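Local coordinates for thioredoxin-like protein (Klebsiella pneumoniae subsp. pneumoniae MGH 78578, PDB 3TY1), which is of uncharacterised function but probably binds carbohydrate, as expected of a supersandwich protein related to the aldose 1-epimerases, at residues Y321-V325 and T326-K330; Q289-T292 and R293-P296. All blocks are in the same frame, centred on the assembly; numbering follows the deposited sequence.

Overall arrangement
Both contacts are local, and they lie in series along the chain. Interaction 2 comes first. It is the turn that carries the chain from strand 285-291, in the large antiparallel sheet, to strand 297-304, in the mixed sheet. The chain then runs back along strand 311-318, which pairs antiparallel with 297-304, and a short loop leads into interaction 1, the start of helix 325-330. The two centres are about 19 Å apart and the nearest atoms about 6 Å, without touching. Interaction 2, the turn of 289-296, thus connects two sheets of the galactose mutarotase-like supersandwich. Interaction 1 starts a short helix in this mostly beta protein.

Interaction 1 of 2, residues Y321-V325 and T326-K330; sequences YAYPV and TIERK
Glu328 reaches back from the first turn of helix 325-330 to the loop before it. Its OE1 accepts the backbone N-H of Tyr321, Tyr321 N to Glu328 OE1 3.1 Å, with an N-H...O angle of 140°. The donor comes from above the carboxylate plane, 61° out of it. The bend at chi2 (-64°) folds the acid over the loop; Glu328 CG lies 3.6 Å from Tyr323 O. OE1 is also hydrogen-bonded to Ser320 OG, and OE2 forms a salt bridge to Arg333. The same Glu328 OE2 sits at the edge of the Tyr323 ring, 3.5 Å from Tyr323 CD2, with the ring and carboxylate planes close to parallel. The hydroxyl of Tyr323 points away and bonds to Phe235 O.

The backbone marks the helix start. Pro324 is the N-cap residue. Its carbonyl oxygen accepts the N-H of Glu328, Glu328 N to Pro324 O 3.1 Å, in the carbonyl plane, and a weak bond from Ile327 N. Val325 O takes Arg329 N at 2.9 Å.

Side-chain packing flanks these bonds. Ile327 CG2 packs 3.6 Å from Tyr323 CB. Arg329 extends past Val325, whose CG2 lies over one face of the guanidinium, 3.5 Å from Arg329 NE. The NH2 of Arg329 bonds to Tyr133 OH.

The buried carboxylate therefore has partners at both oxygens. The Tyr321 N to Glu328 OE1 bond ties the loop to the helix. The charge of Arg333 and the donors at OE1 would be expected to favour the charged form.

Interaction 2 of 2, residues Q289-T292 and R293-P296; sequences QFDT and RQLP. With SO4 (sulfate ion), chain K.
Asp291 and Arg293 form a side-on salt bridge. Arg293 NE bonds to Asp291 OD1 at 3.0 Å and Arg293 NH2 to Asp291 OD2 at 2.8 Å, both nearly straight. Each oxygen uses its syn lone pair. The carboxylate and guanidinium planes are only 9° apart. A bend at chi3 (-63°) brings the guanidinium back to the acid. OD2 has a second donor in Gln272.

Bonds to backbone amides close the turn. From the side chain, the anti lone pair of Asp291 OD1 takes Arg293 N at 3.0 Å, which makes an Asx turn at the end of strand 285-291. From the backbone, Asp291 O accepts two amides: Leu295 N at 2.9 Å, nearly along the C=O axis, and Gln294 N from above the carbonyl plane. This turn leads from the large antiparallel sheet of the supersandwich into strand 297-304 of the mixed sheet.

One water spans Asp291 N and Gln294 OE1, and the same OE1 accepts Asp346 N. Gln294 NE2 donates to a sulfate oxygen, O4, at 3.0 Å; another, O1, lies over one face of the Arg293 guanidinium. The ion probably comes from the crystallisation liquor.

Phe290 CD2 packs on Leu295 CB, 3.9 Å apart; both side chains also touch Pro317. The edge of the Phe290 ring faces Leu295 O, with Phe290 CE2 3.3 Å from that oxygen.

Interaction 1 of 2, residues Y321-V325 and T326-K330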
ATOM      1  N   TYR A 321     -16.379  23.775   1.836  1.00 37.76           N
ATOM      2  CA  TYR A 321     -17.438  22.912   1.357  1.00 36.30           C
ATOM      3  C   TYR A 321     -16.742  21.746   0.659  1.00 38.38           C
ATOM      4  O   TYR A 321     -15.519  21.733   0.502  1.00 39.13           O
ATOM      5  CB  TYR A 321     -18.409  23.652   0.414  1.00 37.91           C
ATOM      6  CG  TYR A 321     -19.176  24.745   1.112  1.00 38.18           C
ATOM      7  CD1 TYR A 321     -20.039  24.458   2.188  1.00 38.35           C
ATOM      8  CD2 TYR A 321     -19.060  26.070   0.712  1.00 44.39           C
ATOM      9  CE1 TYR A 321     -20.775  25.502   2.820  1.00 41.45           C
ATOM     10  CE2 TYR A 321     -19.762  27.089   1.345  1.00 44.56           C
ATOM     11  CZ  TYR A 321     -20.616  26.809   2.398  1.00 43.46           C
ATOM     12  OH  TYR A 321     -21.310  27.844   3.026  1.00 43.02           O
ATOM     13  N   ALA A 322     -17.534  20.758   0.253  1.00 35.83           N
ATOM     14  CA  ALA A 322     -17.002  19.517  -0.278  1.00 35.77           C
ATOM     15  C   ALA A 322     -16.631  19.526  -1.761  1.00 36.71           C
ATOM     16  O   ALA A 322     -16.290  18.462  -2.327  1.00 33.86           O
ATOM     17  CB  ALA A 322     -17.999  18.347   0.042  1.00 32.86           C
ATOM     18  N   TYR A 323     -16.707  20.690  -2.406  1.00 37.76           N
ATOM     19  CA  TYR A 323     -16.205  20.823  -3.770  1.00 36.65           C
ATOM     20  C   TYR A 323     -14.709  20.528  -3.800  1.00 35.97           C
ATOM     21  O   TYR A 323     -14.070  20.579  -2.769  1.00 37.42           O
ATOM     22  CB  TYR A 323     -16.444  22.218  -4.345  1.00 37.69           C
ATOM     23  CG  TYR A 323     -17.892  22.612  -4.445  1.00 37.33           C
ATOM     24  CD1 TYR A 323     -18.722  22.023  -5.379  1.00 37.00           C
ATOM     25  CD2 TYR A 323     -18.437  23.582  -3.590  1.00 46.23           C
ATOM     26  CE1 TYR A 323     -20.064  22.387  -5.474  1.00 41.48           C
ATOM     27  CE2 TYR A 323     -19.777  23.951  -3.675  1.00 43.89           C
ATOM     28  CZ  TYR A 323     -20.581  23.341  -4.616  1.00 41.61           C
ATOM     29  OH  TYR A 323     -21.903  23.667  -4.720  1.00 42.60           O
ATOM     30  N   PRO A 324     -14.149  20.189  -4.985  1.00 37.16           N
ATOM     31  CA  PRO A 324     -12.720  19.925  -5.087  1.00 37.10           C
ATOM     32  C   PRO A 324     -11.860  21.140  -4.761  1.00 38.37           C
ATOM     33  O   PRO A 324     -12.341  22.268  -4.787  1.00 40.23           O
ATOM     34  CB  PRO A 324     -12.528  19.502  -6.549  1.00 39.15           C
ATOM     35  CG  PRO A 324     -13.851  19.099  -7.025  1.00 42.00           C
ATOM     36  CD  PRO A 324     -14.838  19.932  -6.260  1.00 39.67           C
ATOM     37  N   VAL A 325     -10.603  20.884  -4.454  1.00 37.57           N
ATOM     38  CA  VAL A 325      -9.661  21.914  -4.030  1.00 40.71           C
ATOM     39  C   VAL A 325      -9.504  23.050  -5.056  1.00 43.38           C
ATOM     40  O   VAL A 325      -9.242  24.194  -4.663  1.00 44.41           O
ATOM     41  CB  VAL A 325      -8.300  21.282  -3.648  1.00 41.91           C
ATOM     42  CG1 VAL A 325      -7.606  20.692  -4.903  1.00 40.49           C
ATOM     43  CG2 VAL A 325      -7.424  22.292  -2.921  1.00 41.34           C
ATOM     44  N   THR A 326      -9.709  22.744  -6.342  1.00 44.14           N
ATOM     45  CA  THR A 326      -9.729  23.747  -7.408  1.00 46.90           C
ATOM     46  C   THR A 326     -10.833  24.791  -7.187  1.00 45.78           C
ATOM     47  O   THR A 326     -10.589  25.971  -7.293  1.00 50.30           O
ATOM     48  CB  THR A 326      -9.902  23.084  -8.818  1.00 48.66           C
ATOM     49  OG1 THR A 326     -10.958  22.115  -8.756  1.00 49.59           O
ATOM     50  CG2 THR A 326      -8.623  22.400  -9.254  1.00 47.70           C
ATOM     51  N   ILE A 327     -12.044  24.351  -6.863  1.00 45.08           N
ATOM     52  CA  ILE A 327     -13.182  25.265  -6.599  1.00 46.02           C
ATOM     53  C   ILE A 327     -12.989  26.009  -5.290  1.00 45.23           C
ATOM     54  O   ILE A 327     -13.176  27.234  -5.236  1.00 47.08           O
ATOM     55  CB  ILE A 327     -14.526  24.512  -6.652  1.00 45.55           C
ATOM     56  CG1 ILE A 327     -14.877  24.249  -8.123  1.00 52.75           C
ATOM     57  CG2 ILE A 327     -15.634  25.285  -5.959  1.00 47.14           C
ATOM     58  CD1 ILE A 327     -15.786  23.076  -8.356  1.00 50.04           C
ATOM     59  N   GLU A 328     -12.548  25.291  -4.253  1.00 44.96           N
ATOM     60  CA  GLU A 328     -12.312  25.903  -2.930  1.00 43.77           C
ATOM     61  C   GLU A 328     -11.203  26.967  -2.946  1.00 46.24           C
ATOM     62  O   GLU A 328     -11.294  27.955  -2.200  1.00 49.71           O
ATOM     63  CB  GLU A 328     -12.060  24.850  -1.859  1.00 39.61           C
ATOM     64  CG  GLU A 328     -13.254  23.930  -1.676  1.00 37.22           C
ATOM     65  CD  GLU A 328     -14.496  24.637  -1.170  1.00 45.78           C
ATOM     66  OE1 GLU A 328     -14.438  25.207  -0.054  1.00 46.53           O
ATOM     67  OE2 GLU A 328     -15.523  24.656  -1.896  1.00 43.24           O
ATOM     68  N   ARG A 329     -10.197  26.798  -3.797  1.00 44.48           N
ATOM     69  CA  ARG A 329      -9.180  27.848  -3.992  1.00 49.18           C
ATOM     70  C   ARG A 329      -9.767  29.053  -4.739  1.00 51.36           C
ATOM     71  O   ARG A 329      -9.590  30.211  -4.322  1.00 53.12           O
ATOM     72  CB  ARG A 329      -8.004  27.330  -4.814  1.00 50.82           C
ATOM     73  CG  ARG A 329      -7.063  26.401  -4.068  1.00 49.71           C
ATOM     74  CD  ARG A 329      -6.246  25.640  -5.076  1.00 51.01           C
ATOM     75  NE  ARG A 329      -5.338  24.684  -4.471  1.00 48.60           N
ATOM     76  CZ  ARG A 329      -4.578  23.829  -5.152  1.00 51.36           C
ATOM     77  NH1 ARG A 329      -4.587  23.787  -6.491  1.00 53.31           N
ATOM     78  NH2 ARG A 329      -3.803  22.986  -4.484  1.00 50.17           N
ATOM     79  N   LYS A 330     -10.452  28.760  -5.847  1.00 52.75           N
ATOM     80  CA  LYS A 330     -11.056  29.784  -6.719  1.00 56.36           C
ATOM     81  C   LYS A 330     -11.990  30.652  -5.895  1.00 55.04           C
ATOM     82  O   LYS A 330     -11.906  31.853  -5.947  1.00 53.57           O
ATOM     83  CB  LYS A 330     -11.834  29.127  -7.873  1.00 57.00           C
ATOM     84  CG  LYS A 330     -12.209  30.042  -9.046  1.00 67.11           C
ATOM     85  CD  LYS A 330     -11.104  30.055 -10.120  1.00 80.25           C
ATOM     86  CE  LYS A 330     -11.477  30.901 -11.346  1.00 82.63           C
ATOM     87  NZ  LYS A 330     -11.747  32.297 -10.957  1.00 85.06           N
TER

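Interaction 2 of 2, residues Q289-T292 and R293-P296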
ATOM      1  N   GLN A 289     -21.524  21.428  18.654  1.00 31.28           N
ATOM      2  CA  GLN A 289     -21.162  22.821  18.835  1.00 31.55           C
ATOM      3  C   GLN A 289     -19.833  23.060  18.179  1.00 33.90           C
ATOM      4  O   GLN A 289     -18.912  22.288  18.372  1.00 35.20           O
ATOM      5  CB  GLN A 289     -21.052  23.193  20.314  1.00 30.72           C
ATOM      6  CG  GLN A 289     -20.525  24.628  20.603  1.00 35.14           C
ATOM      7  CD  GLN A 289     -20.339  24.907  22.102  1.00 36.10           C
ATOM      8  OE1 GLN A 289     -20.819  24.155  22.945  1.00 40.00           O
ATOM      9  NE2 GLN A 289     -19.600  25.953  22.417  1.00 36.67           N
ATOM     10  N   PHE A 290     -19.714  24.163  17.447  1.00 33.20           N
ATOM     11  CA  PHE A 290     -18.439  24.542  16.830  1.00 32.82           C
ATOM     12  C   PHE A 290     -18.303  26.045  16.788  1.00 35.60           C
ATOM     13  O   PHE A 290     -19.269  26.770  17.023  1.00 37.56           O
ATOM     14  CB  PHE A 290     -18.208  23.871  15.452  1.00 32.70           C
ATOM     15  CG  PHE A 290     -19.180  24.253  14.380  1.00 36.23           C
ATOM     16  CD1 PHE A 290     -20.407  23.628  14.293  1.00 36.58           C
ATOM     17  CD2 PHE A 290     -18.861  25.240  13.442  1.00 40.66           C
ATOM     18  CE1 PHE A 290     -21.334  23.986  13.307  1.00 37.30           C
ATOM     19  CE2 PHE A 290     -19.766  25.574  12.429  1.00 35.55           C
ATOM     20  CZ  PHE A 290     -20.994  24.934  12.361  1.00 38.72           C
ATOM     21  N   ASP A 291     -17.075  26.484  16.567  1.00 37.00           N
ATOM     22  CA  ASP A 291     -16.663  27.876  16.571  1.00 37.60           C
ATOM     23  C   ASP A 291     -16.550  28.355  15.118  1.00 39.85           C
ATOM     24  O   ASP A 291     -15.678  27.871  14.365  1.00 35.68           O
ATOM     25  CB  ASP A 291     -15.309  27.958  17.288  1.00 39.08           C
ATOM     26  CG  ASP A 291     -14.846  29.383  17.568  1.00 37.19           C
ATOM     27  OD1 ASP A 291     -14.799  30.239  16.639  1.00 42.27           O
ATOM     28  OD2 ASP A 291     -14.538  29.666  18.748  1.00 42.48           O
ATOM     29  N   THR A 292     -17.383  29.331  14.730  1.00 37.20           N
ATOM     30  CA  THR A 292     -17.403  29.802  13.339  1.00 39.96           C
ATOM     31  C   THR A 292     -16.172  30.624  12.893  1.00 42.22           C
ATOM     32  O   THR A 292     -16.024  30.905  11.711  1.00 43.05           O
ATOM     33  CB  THR A 292     -18.694  30.575  12.998  1.00 40.42           C
ATOM     34  OG1 THR A 292     -18.806  31.675  13.882  1.00 39.46           O
ATOM     35  CG2 THR A 292     -19.943  29.668  13.141  1.00 42.38           C
ATOM     36  N   ARG A 293     -15.284  30.979  13.812  1.00 39.50           N
ATOM     37  CA  ARG A 293     -13.973  31.536  13.430  1.00 41.43           C
ATOM     38  C   ARG A 293     -12.997  30.471  12.957  1.00 42.70           C
ATOM     39  O   ARG A 293     -12.089  30.756  12.193  1.00 42.10           O
ATOM     40  CB  ARG A 293     -13.324  32.252  14.602  1.00 42.49           C
ATOM     41  CG  ARG A 293     -14.090  33.468  15.066  1.00 45.54           C
ATOM     42  CD  ARG A 293     -13.562  33.955  16.397  1.00 43.96           C
ATOM     43  NE  ARG A 293     -13.747  32.948  17.436  1.00 45.19           N
ATOM     44  CZ  ARG A 293     -13.335  33.086  18.701  1.00 53.41           C
ATOM     45  NH1 ARG A 293     -12.734  34.199  19.112  1.00 52.26           N
ATOM     46  NH2 ARG A 293     -13.547  32.114  19.569  1.00 47.55           N
ATOM     47  N   GLN A 294     -13.180  29.242  13.445  1.00 39.42           N
ATOM     48  CA  GLN A 294     -12.341  28.115  13.111  1.00 40.12           C
ATOM     49  C   GLN A 294     -12.923  27.320  11.940  1.00 38.18           C
ATOM     50  O   GLN A 294     -12.186  26.882  11.069  1.00 38.92           O
ATOM     51  CB  GLN A 294     -12.245  27.170  14.331  1.00 37.35           C
ATOM     52  CG  GLN A 294     -11.733  27.846  15.627  1.00 39.23           C
ATOM     53  CD  GLN A 294     -11.796  26.933  16.861  1.00 34.85           C
ATOM     54  OE1 GLN A 294     -12.503  25.924  16.887  1.00 33.97           O
ATOM     55  NE2 GLN A 294     -11.045  27.293  17.883  1.00 31.86           N
ATOM     56  N   LEU A 295     -14.240  27.135  11.957  1.00 36.15           N
ATOM     57  CA  LEU A 295     -14.966  26.329  10.977  1.00 38.24           C
ATOM     58  C   LEU A 295     -16.140  27.210  10.480  1.00 35.95           C
ATOM     59  O   LEU A 295     -17.271  27.095  10.948  1.00 40.07           O
ATOM     60  CB  LEU A 295     -15.403  24.992  11.609  1.00 37.14           C
ATOM     61  CG  LEU A 295     -14.302  24.059  12.092  1.00 36.18           C
ATOM     62  CD1 LEU A 295     -14.903  22.894  12.923  1.00 30.89           C
ATOM     63  CD2 LEU A 295     -13.411  23.487  10.915  1.00 32.03           C
ATOM     64  N   PRO A 296     -15.858  28.123   9.545  1.00 39.04           N
ATOM     65  CA  PRO A 296     -16.903  29.081   9.149  1.00 41.25           C
ATOM     66  C   PRO A 296     -18.094  28.597   8.363  1.00 40.63           C
ATOM     67  O   PRO A 296     -19.099  29.322   8.325  1.00 39.75           O
ATOM     68  CB  PRO A 296     -16.126  30.161   8.355  1.00 44.85           C
ATOM     69  CG  PRO A 296     -14.709  29.805   8.464  1.00 46.73           C
ATOM     70  CD  PRO A 296     -14.626  28.365   8.791  1.00 43.62           C
TER
HETATM   71  S   SO4 K 511      -9.459  30.824  17.866  1.00 88.22           S
HETATM   72  O1  SO4 K 511     -10.559  31.201  16.957  1.00 60.60           O
HETATM   73  O2  SO4 K 511      -8.313  31.727  17.636  1.00 68.67           O
HETATM   74  O3  SO4 K 511      -9.905  30.956  19.274  1.00 70.30           O
HETATM   75  O4  SO4 K 511      -8.989  29.439  17.621  1.00 53.37           O
HETATM   76  O   HOH W   1     -15.011  24.689  16.045  1.00 32.68           O